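Local coordinates for protein CRISPR-associated endoribonuclease Cas6 1 (Methanocaldococcus jannaschii DSM 2661, PDB 5YI6) that probably cleaves CRISPR transcripts as an RNA-binding endoribonuclease, yielding the CRISPR RNAs used in antiviral defence, at residues A[22-27]-A[55-60]; A[128-133]-A[204-209]. One frame throughout, in Å; residues are numbered along the deposited sequence.

Interaction 1: residues A[22-27]-A[55-60]; sequences NHQYYL and FTFSLL
His23, Gln24 and Leu27 make a buried contact between the start of helix 23-35 and residues 57-60, on and around edge strand 56-57. The strand borders the antiparallel sheet of the ferredoxin-like (RAMP) fold in the N-terminal half of this Cas6 protein. One hydrogen bond crosses the contact: Leu60 N donates to His23 NE2 over 3.0 Å. The donor sits near the ring edge but tilts 23° out of the ring plane. The other ring nitrogen, ND1, is hydrogen-bonded to Pro20 O, so both nitrogens are held and the rotation of the imidazole is fixed. Leu60 crosses the ring obliquely, its CD1 3.7 Å from His23 CD2. Leu27 lies beside Phe57, the two side chains running past each other in opposite directions. Leu27 CG is 3.9 Å from Phe57 CE1, and Leu27 CD2 meets Ser58 O, a buried carbonyl with no hydrogen-bond partner in the model. Phe57 also touches Ile31, one turn after Leu27 on the helix that also carries Tyr32, the probable proton acceptor. Gln24 bends at chi2 (-75°) and gives its NE2 to Met232 O. Its aliphatic part crosses Leu59 at about a right angle, with Gln24 CG 3.4 Å from Leu59 CD2.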
ATOM      1  N   ASN A  22     -10.832  -7.838   8.295  1.00 20.44           N
ATOM      2  CA  ASN A  22      -9.892  -7.041   9.066  1.00 27.78           C
ATOM      3  C   ASN A  22      -8.455  -7.501   8.875  1.00 21.40           C
ATOM      4  O   ASN A  22      -7.607  -7.226   9.731  1.00 19.55           O
ATOM      5  CB  ASN A  22     -10.286  -7.050  10.549  1.00 28.91           C
ATOM      6  CG  ASN A  22     -10.048  -8.399  11.221  1.00 30.61           C
ATOM      7  OD1 ASN A  22      -9.747  -9.395  10.570  1.00 27.81           O
ATOM      8  ND2 ASN A  22     -10.182  -8.427  12.540  1.00 37.90           N
ATOM      9  N   HIS A  23      -8.144  -8.162   7.745  1.00 14.98           N
ATOM     10  CA  HIS A  23      -6.813  -8.744   7.623  1.00 19.35           C
ATOM     11  C   HIS A  23      -5.694  -7.713   7.484  1.00 16.94           C
ATOM     12  O   HIS A  23      -4.539  -8.093   7.652  1.00 16.66           O
ATOM     13  CB  HIS A  23      -6.718  -9.696   6.416  1.00 14.36           C
ATOM     14  CG  HIS A  23      -6.681  -9.002   5.094  1.00 16.85           C
ATOM     15  ND1 HIS A  23      -7.824  -8.725   4.367  1.00 17.44           N
ATOM     16  CD2 HIS A  23      -5.641  -8.562   4.344  1.00 17.45           C
ATOM     17  CE1 HIS A  23      -7.486  -8.113   3.244  1.00 18.93           C
ATOM     18  NE2 HIS A  23      -6.168  -7.994   3.210  1.00 15.63           N
ATOM     19  N   GLN A  24      -5.983  -6.467   7.088  1.00 17.00           N
ATOM     20  CA  GLN A  24      -4.874  -5.569   6.726  1.00 17.43           C
ATOM     21  C   GLN A  24      -3.881  -5.424   7.874  1.00 14.91           C
ATOM     22  O   GLN A  24      -2.668  -5.407   7.657  1.00 16.45           O
ATOM     23  CB  GLN A  24      -5.397  -4.193   6.304  1.00 16.88           C
ATOM     24  CG  GLN A  24      -4.348  -3.305   5.537  1.00 16.43           C
ATOM     25  CD  GLN A  24      -3.281  -2.697   6.414  1.00 20.85           C
ATOM     26  OE1 GLN A  24      -3.516  -2.413   7.611  1.00 19.92           O
ATOM     27  NE2 GLN A  24      -2.085  -2.470   5.827  1.00 17.61           N
ATOM     28  N   TYR A  25      -4.383  -5.290   9.104  1.00 18.18           N
ATOM     29  CA  TYR A  25      -3.500  -5.111  10.263  1.00 17.86           C
ATOM     30  C   TYR A  25      -2.516  -6.278  10.414  1.00 20.27           C
ATOM     31  O   TYR A  25      -1.302  -6.079  10.677  1.00 17.30           O
ATOM     32  CB  TYR A  25      -4.376  -4.951  11.496  1.00 21.41           C
ATOM     33  CG  TYR A  25      -3.641  -4.869  12.807  1.00 24.89           C
ATOM     34  CD1 TYR A  25      -2.999  -3.704  13.178  1.00 25.64           C
ATOM     35  CD2 TYR A  25      -3.623  -5.950  13.685  1.00 29.61           C
ATOM     36  CE1 TYR A  25      -2.339  -3.611  14.389  1.00 33.51           C
ATOM     37  CE2 TYR A  25      -2.974  -5.863  14.906  1.00 33.92           C
ATOM     38  CZ  TYR A  25      -2.325  -4.687  15.245  1.00 37.24           C
ATOM     39  OH  TYR A  25      -1.672  -4.558  16.456  1.00 41.55           O
ATOM     40  N   TYR A  26      -3.016  -7.509  10.225  1.00 17.23           N
ATOM     41  CA  TYR A  26      -2.168  -8.703  10.322  1.00 16.70           C
ATOM     42  C   TYR A  26      -1.241  -8.844   9.133  1.00 14.71           C
ATOM     43  O   TYR A  26      -0.107  -9.334   9.279  1.00 16.45           O
ATOM     44  CB  TYR A  26      -3.050  -9.950  10.460  1.00 18.54           C
ATOM     45  CG  TYR A  26      -3.950  -9.764  11.643  1.00 21.56           C
ATOM     46  CD1 TYR A  26      -3.475  -9.986  12.924  1.00 25.18           C
ATOM     47  CD2 TYR A  26      -5.266  -9.325  11.489  1.00 22.72           C
ATOM     48  CE1 TYR A  26      -4.283  -9.789  14.030  1.00 31.00           C
ATOM     49  CE2 TYR A  26      -6.091  -9.127  12.603  1.00 31.36           C
ATOM     50  CZ  TYR A  26      -5.584  -9.366  13.862  1.00 32.08           C
ATOM     51  OH  TYR A  26      -6.374  -9.173  14.967  1.00 35.09           O
ATOM     52  N   LEU A  27      -1.705  -8.424   7.955  1.00 19.04           N
ATOM     53  CA  LEU A  27      -0.848  -8.405   6.779  1.00 15.21           C
ATOM     54  C   LEU A  27       0.329  -7.459   6.996  1.00 16.37           C
ATOM     55  O   LEU A  27       1.486  -7.811   6.746  1.00 16.12           O
ATOM     56  CB  LEU A  27      -1.688  -7.965   5.562  1.00 13.20           C
ATOM     57  CG  LEU A  27      -0.908  -7.636   4.287  1.00 13.87           C
ATOM     58  CD1 LEU A  27      -0.172  -8.909   3.716  1.00 14.02           C
ATOM     59  CD2 LEU A  27      -1.860  -7.057   3.219  1.00 14.09           C
ATOM     60  N   PHE A  55       7.832   2.739   0.277  1.00 15.17           N
ATOM     61  CA  PHE A  55       7.218   1.644  -0.471  1.00 12.37           C
ATOM     62  C   PHE A  55       5.799   1.495   0.043  1.00 14.29           C
ATOM     63  O   PHE A  55       5.441   2.039   1.097  1.00 14.37           O
ATOM     64  CB  PHE A  55       7.990   0.319  -0.350  1.00 11.73           C
ATOM     65  CG  PHE A  55       7.914  -0.351   1.009  1.00 13.51           C
ATOM     66  CD1 PHE A  55       6.990  -1.393   1.252  1.00 13.27           C
ATOM     67  CD2 PHE A  55       8.740   0.056   2.045  1.00 17.71           C
ATOM     68  CE1 PHE A  55       6.912  -2.011   2.521  1.00 16.05           C
ATOM     69  CE2 PHE A  55       8.683  -0.554   3.316  1.00 19.73           C
ATOM     70  CZ  PHE A  55       7.758  -1.597   3.554  1.00 16.87           C
ATOM     71  N   THR A  56       4.982   0.764  -0.708  1.00 13.68           N
ATOM     72  CA  THR A  56       3.612   0.507  -0.259  1.00 12.09           C
ATOM     73  C   THR A  56       3.205  -0.908  -0.664  1.00 14.79           C
ATOM     74  O   THR A  56       3.909  -1.581  -1.407  1.00 14.27           O
ATOM     75  CB  THR A  56       2.612   1.544  -0.821  1.00 17.02           C
ATOM     76  OG1 THR A  56       1.309   1.319  -0.239  1.00 20.75           O
ATOM     77  CG2 THR A  56       2.528   1.478  -2.405  1.00 14.21           C
ATOM     78  N   PHE A  57       2.060  -1.378  -0.136  1.00 14.92           N
ATOM     79  CA  PHE A  57       1.521  -2.627  -0.608  1.00 13.58           C
ATOM     80  C   PHE A  57       0.006  -2.579  -0.453  1.00 12.50           C
ATOM     81  O   PHE A  57      -0.552  -1.734   0.272  1.00 13.55           O
ATOM     82  CB  PHE A  57       2.149  -3.853   0.095  1.00 14.86           C
ATOM     83  CG  PHE A  57       2.158  -3.778   1.614  1.00 13.19           C
ATOM     84  CD1 PHE A  57       1.125  -4.366   2.365  1.00 11.83           C
ATOM     85  CD2 PHE A  57       3.245  -3.185   2.286  1.00 15.78           C
ATOM     86  CE1 PHE A  57       1.155  -4.319   3.776  1.00 15.51           C
ATOM     87  CE2 PHE A  57       3.275  -3.111   3.691  1.00 15.76           C
ATOM     88  CZ  PHE A  57       2.236  -3.700   4.438  1.00 14.00           C
ATOM     89  N   SER A  58      -0.647  -3.485  -1.160  1.00 13.78           N
ATOM     90  CA  SER A  58      -2.104  -3.489  -1.251  1.00 12.01           C
ATOM     91  C   SER A  58      -2.699  -4.351  -0.131  1.00 13.52           C
ATOM     92  O   SER A  58      -1.992  -5.009   0.630  1.00 14.18           O
ATOM     93  CB  SER A  58      -2.530  -4.051  -2.625  1.00 12.29           C
ATOM     94  OG  SER A  58      -2.273  -5.454  -2.677  1.00 13.00           O
ATOM     95  N   LEU A  59      -4.039  -4.341  -0.042  1.00 15.65           N
ATOM     96  CA  LEU A  59      -4.742  -5.419   0.630  1.00 14.73           C
ATOM     97  C   LEU A  59      -4.562  -6.707  -0.177  1.00 13.15           C
ATOM     98  O   LEU A  59      -4.245  -6.668  -1.369  1.00 15.36           O
ATOM     99  CB  LEU A  59      -6.228  -5.109   0.733  1.00 15.02           C
ATOM    100  CG  LEU A  59      -6.628  -3.734   1.274  1.00 24.83           C
ATOM    101  CD1 LEU A  59      -8.156  -3.562   1.196  1.00 28.62           C
ATOM    102  CD2 LEU A  59      -6.151  -3.651   2.650  1.00 22.95           C
ATOM    103  N   LEU A  60      -4.858  -7.844   0.460  1.00 17.08           N
ATOM    104  CA  LEU A  60      -4.901  -9.112  -0.280  1.00 15.48           C
ATOM    105  C   LEU A  60      -6.068  -9.072  -1.249  1.00 17.11           C
ATOM    106  O   LEU A  60      -7.192  -8.737  -0.868  1.00 22.14           O
ATOM    107  CB  LEU A  60      -5.036 -10.298   0.686  1.00 13.97           C
ATOM    108  CG  LEU A  60      -3.796 -10.556   1.567  1.00 18.84           C
ATOM    109  CD1 LEU A  60      -4.084 -11.560   2.717  1.00 18.36           C
ATOM    110  CD2 LEU A  60      -2.575 -11.051   0.723  1.00 19.42           C
TER

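Interaction 2: residues A[128-133]-A[204-209]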
ATOM      1  N   LEU A 128      -7.314   6.462 -11.348  1.00 21.56           N
ATOM      2  CA  LEU A 128      -6.644   5.630 -10.364  1.00 22.39           C
ATOM      3  C   LEU A 128      -7.663   5.186  -9.325  1.00 21.29           C
ATOM      4  O   LEU A 128      -8.585   5.934  -8.981  1.00 21.22           O
ATOM      5  CB  LEU A 128      -5.506   6.408  -9.678  1.00 19.21           C
ATOM      6  CG  LEU A 128      -4.397   6.909 -10.616  1.00 19.64           C
ATOM      7  CD1 LEU A 128      -3.430   7.827  -9.858  1.00 15.03           C
ATOM      8  CD2 LEU A 128      -3.665   5.739 -11.260  1.00 19.58           C
ATOM      9  N   LYS A 129      -7.475   3.988  -8.779  1.00 16.89           N
ATOM     10  CA  LYS A 129      -8.311   3.589  -7.657  1.00 17.01           C
ATOM     11  C   LYS A 129      -7.427   2.944  -6.605  1.00 17.14           C
ATOM     12  O   LYS A 129      -6.414   2.332  -6.922  1.00 18.70           O
ATOM     13  CB  LYS A 129      -9.425   2.636  -8.083  1.00 21.60           C
ATOM     14  CG  LYS A 129      -8.943   1.263  -8.316  1.00 23.34           C
ATOM     15  CD  LYS A 129     -10.129   0.291  -8.586  1.00 29.47           C
ATOM     16  CE  LYS A 129      -9.616  -1.143  -8.731  1.00 36.33           C
ATOM     17  NZ  LYS A 129     -10.685  -2.147  -9.074  1.00 38.45           N
ATOM     18  N   THR A 130      -7.812   3.104  -5.348  1.00 15.76           N
ATOM     19  CA  THR A 130      -7.021   2.535  -4.255  1.00 15.57           C
ATOM     20  C   THR A 130      -7.183   1.013  -4.235  1.00 18.83           C
ATOM     21  O   THR A 130      -8.300   0.487  -4.398  1.00 17.83           O
ATOM     22  CB  THR A 130      -7.463   3.141  -2.914  1.00 14.96           C
ATOM     23  OG1 THR A 130      -8.886   2.958  -2.733  1.00 18.50           O
ATOM     24  CG2 THR A 130      -7.115   4.677  -2.842  1.00 14.72           C
ATOM     25  N   ILE A 131      -6.060   0.311  -4.081  1.00 12.36           N
ATOM     26  CA  ILE A 131      -6.053  -1.093  -3.679  1.00 13.75           C
ATOM     27  C   ILE A 131      -5.548  -1.275  -2.252  1.00 15.95           C
ATOM     28  O   ILE A 131      -5.657  -2.384  -1.701  1.00 15.56           O
ATOM     29  CB  ILE A 131      -5.269  -1.973  -4.681  1.00 11.82           C
ATOM     30  CG1 ILE A 131      -3.812  -1.441  -4.893  1.00 14.87           C
ATOM     31  CG2 ILE A 131      -6.001  -1.958  -6.025  1.00 18.06           C
ATOM     32  CD1 ILE A 131      -2.951  -2.410  -5.838  1.00 16.89           C
ATOM     33  N   SER A 132      -5.060  -0.207  -1.605  1.00 15.45           N
ATOM     34  CA  SER A 132      -5.132  -0.107  -0.161  1.00 12.38           C
ATOM     35  C   SER A 132      -5.545   1.340   0.131  1.00 14.15           C
ATOM     36  O   SER A 132      -5.183   2.266  -0.633  1.00 14.83           O
ATOM     37  CB  SER A 132      -3.825  -0.478   0.550  1.00 12.88           C
ATOM     38  OG  SER A 132      -2.699   0.201   0.012  1.00 13.27           O
ATOM     39  N   PRO A 133      -6.371   1.565   1.143  1.00 17.81           N
ATOM     40  CA  PRO A 133      -6.968   2.904   1.303  1.00 17.93           C
ATOM     41  C   PRO A 133      -5.926   3.933   1.749  1.00 18.23           C
ATOM     42  O   PRO A 133      -4.888   3.601   2.327  1.00 12.99           O
ATOM     43  CB  PRO A 133      -8.054   2.697   2.369  1.00 21.63           C
ATOM     44  CG  PRO A 133      -7.589   1.519   3.195  1.00 19.18           C
ATOM     45  CD  PRO A 133      -6.887   0.593   2.138  1.00 17.33           C
ATOM     46  N   CYS A 204      -9.755   5.862   6.832  1.00 18.11           N
ATOM     47  CA  CYS A 204      -8.975   5.949   5.608  1.00 16.78           C
ATOM     48  C   CYS A 204      -9.948   6.037   4.438  1.00 21.68           C
ATOM     49  O   CYS A 204     -11.149   5.797   4.592  1.00 20.88           O
ATOM     50  CB  CYS A 204      -8.059   4.710   5.461  1.00 21.50           C
ATOM     51  SG  CYS A 204      -6.786   4.690   6.717  1.00 25.96           S
ATOM     52  N   SER A 205      -9.451   6.391   3.262  1.00 18.51           N
ATOM     53  CA  SER A 205     -10.328   6.586   2.111  1.00 19.87           C
ATOM     54  C   SER A 205     -10.100   5.497   1.074  1.00 20.39           C
ATOM     55  O   SER A 205      -9.001   5.387   0.540  1.00 17.27           O
ATOM     56  CB  SER A 205     -10.114   7.950   1.446  1.00 24.37           C
ATOM     57  OG  SER A 205     -10.322   9.018   2.366  1.00 27.86           O
ATOM     58  N   GLU A 206     -11.134   4.703   0.790  1.00 18.52           N
ATOM     59  CA  GLU A 206     -11.171   3.922  -0.447  1.00 19.40           C
ATOM     60  C   GLU A 206     -11.679   4.848  -1.542  1.00 23.31           C
ATOM     61  O   GLU A 206     -12.753   5.443  -1.398  1.00 24.02           O
ATOM     62  CB  GLU A 206     -12.092   2.713  -0.263  1.00 21.52           C
ATOM     63  CG  GLU A 206     -12.332   1.884  -1.490  1.00 34.49           C
ATOM     64  CD  GLU A 206     -13.213   0.674  -1.166  1.00 53.06           C
ATOM     65  OE1 GLU A 206     -14.414   0.693  -1.520  1.00 52.01           O
ATOM     66  OE2 GLU A 206     -12.713  -0.261  -0.496  1.00 58.91           O
ATOM     67  N   MET A 207     -10.915   5.037  -2.612  1.00 16.14           N
ATOM     68  CA  MET A 207     -11.384   6.067  -3.536  1.00 21.26           C
ATOM     69  C   MET A 207     -10.926   5.819  -4.961  1.00 22.40           C
ATOM     70  O   MET A 207      -9.971   5.079  -5.235  1.00 21.25           O
ATOM     71  CB  MET A 207     -10.961   7.472  -3.078  1.00 26.06           C
ATOM     72  CG  MET A 207      -9.499   7.646  -2.903  1.00 26.75           C
ATOM     73  SD  MET A 207      -9.146   9.219  -2.030  1.00 31.41           S
ATOM     74  CE  MET A 207      -9.486  10.365  -3.296  1.00 22.92           C
ATOM     75  N   VAL A 208     -11.681   6.439  -5.867  1.00 17.02           N
ATOM     76  CA  VAL A 208     -11.421   6.458  -7.296  1.00 19.77           C
ATOM     77  C   VAL A 208     -11.293   7.920  -7.696  1.00 21.60           C
ATOM     78  O   VAL A 208     -12.157   8.743  -7.335  1.00 21.22           O
ATOM     79  CB  VAL A 208     -12.555   5.790  -8.093  1.00 20.87           C
ATOM     80  CG1 VAL A 208     -12.196   5.776  -9.564  1.00 21.70           C
ATOM     81  CG2 VAL A 208     -12.808   4.379  -7.579  1.00 27.98           C
ATOM     82  N   PHE A 209     -10.236   8.236  -8.458  1.00 20.95           N
ATOM     83  CA  PHE A 209      -9.976   9.639  -8.780  1.00 18.54           C
ATOM     84  C   PHE A 209      -9.257   9.761 -10.110  1.00 25.00           C
ATOM     85  O   PHE A 209      -8.503   8.879 -10.510  1.00 21.00           O
ATOM     86  CB  PHE A 209      -9.185  10.377  -7.660  1.00 17.86           C
ATOM     87  CG  PHE A 209      -7.834   9.765  -7.280  1.00 18.51           C
ATOM     88  CD1 PHE A 209      -6.649  10.417  -7.611  1.00 20.35           C
ATOM     89  CD2 PHE A 209      -7.760   8.609  -6.504  1.00 21.13           C
ATOM     90  CE1 PHE A 209      -5.395   9.891  -7.219  1.00 22.51           C
ATOM     91  CE2 PHE A 209      -6.522   8.067  -6.127  1.00 24.83           C
ATOM     92  CZ  PHE A 209      -5.333   8.719  -6.477  1.00 19.43           C
TER
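Leu128 and Phe209 meet on the tightly packed face of an antiparallel strand pair, 128-130 with 204-209. Their backbones make a hydrogen-bonded pair: Leu128 N reaches Phe209 O at 2.8 Å, and Phe209 N returns a bond to Leu128 O. Above this pair, Leu128 CB lies over one face of the Phe209 ring, 4.1 Å from the ring centroid, in a CH-pi contact offset toward the rim. CD1 of the same leucine meets Phe209 CE1 at 3.9 Å. Phe226 packs edge-to-face with the phenylalanine.

The face with Lys129 and Val208 is looser. These residues form a non-hydrogen-bonded pair and meet through Lys129 CB and Val208 CG2, 3.8 Å apart. The extended lysine chain then leads away from the partner strand, and the residue is exposed to solvent.

At Thr130 the pairing changes. Its N still donates to Met207 O, but a chi1 of 55° turns Thr130 OG1 toward the partner strand, where it accepts a 2.9 Å bond from Met207 N in place of a backbone carbonyl. Beyond it the chain leaves the strand, then returns at Pro133, whose CB packs 3.7 Å from Cys204 CB. Strands 127-130 and 201-213 are the neighbouring central strands of the antiparallel sheet in the C-terminal half of Cas6, which has the ferredoxin-like (RAMP) fold.

Both segments of interaction 1 precede those of interaction 2 in the chain; the first lies in the N-terminal half, the second in the C-terminal half. They belong to different antiparallel sheets, one ending at strand 56-57 and the other containing strands 127-130 and 201-213. Their centres are only about 13 Å apart, and segments 55-60 and 128-133 touch. Phe57 O and Ser132 OG, 2.9 Å apart, are probably hydrogen-bonded, as are Leu59 N and Ile131 O at 3.0 Å. Ser58 CB also packs on Ile131 CD1. Residues 57-59 and 131-132 thus meet where the two halves adjoin, placing helix 23-35, with Tyr32, close to the C-terminal half.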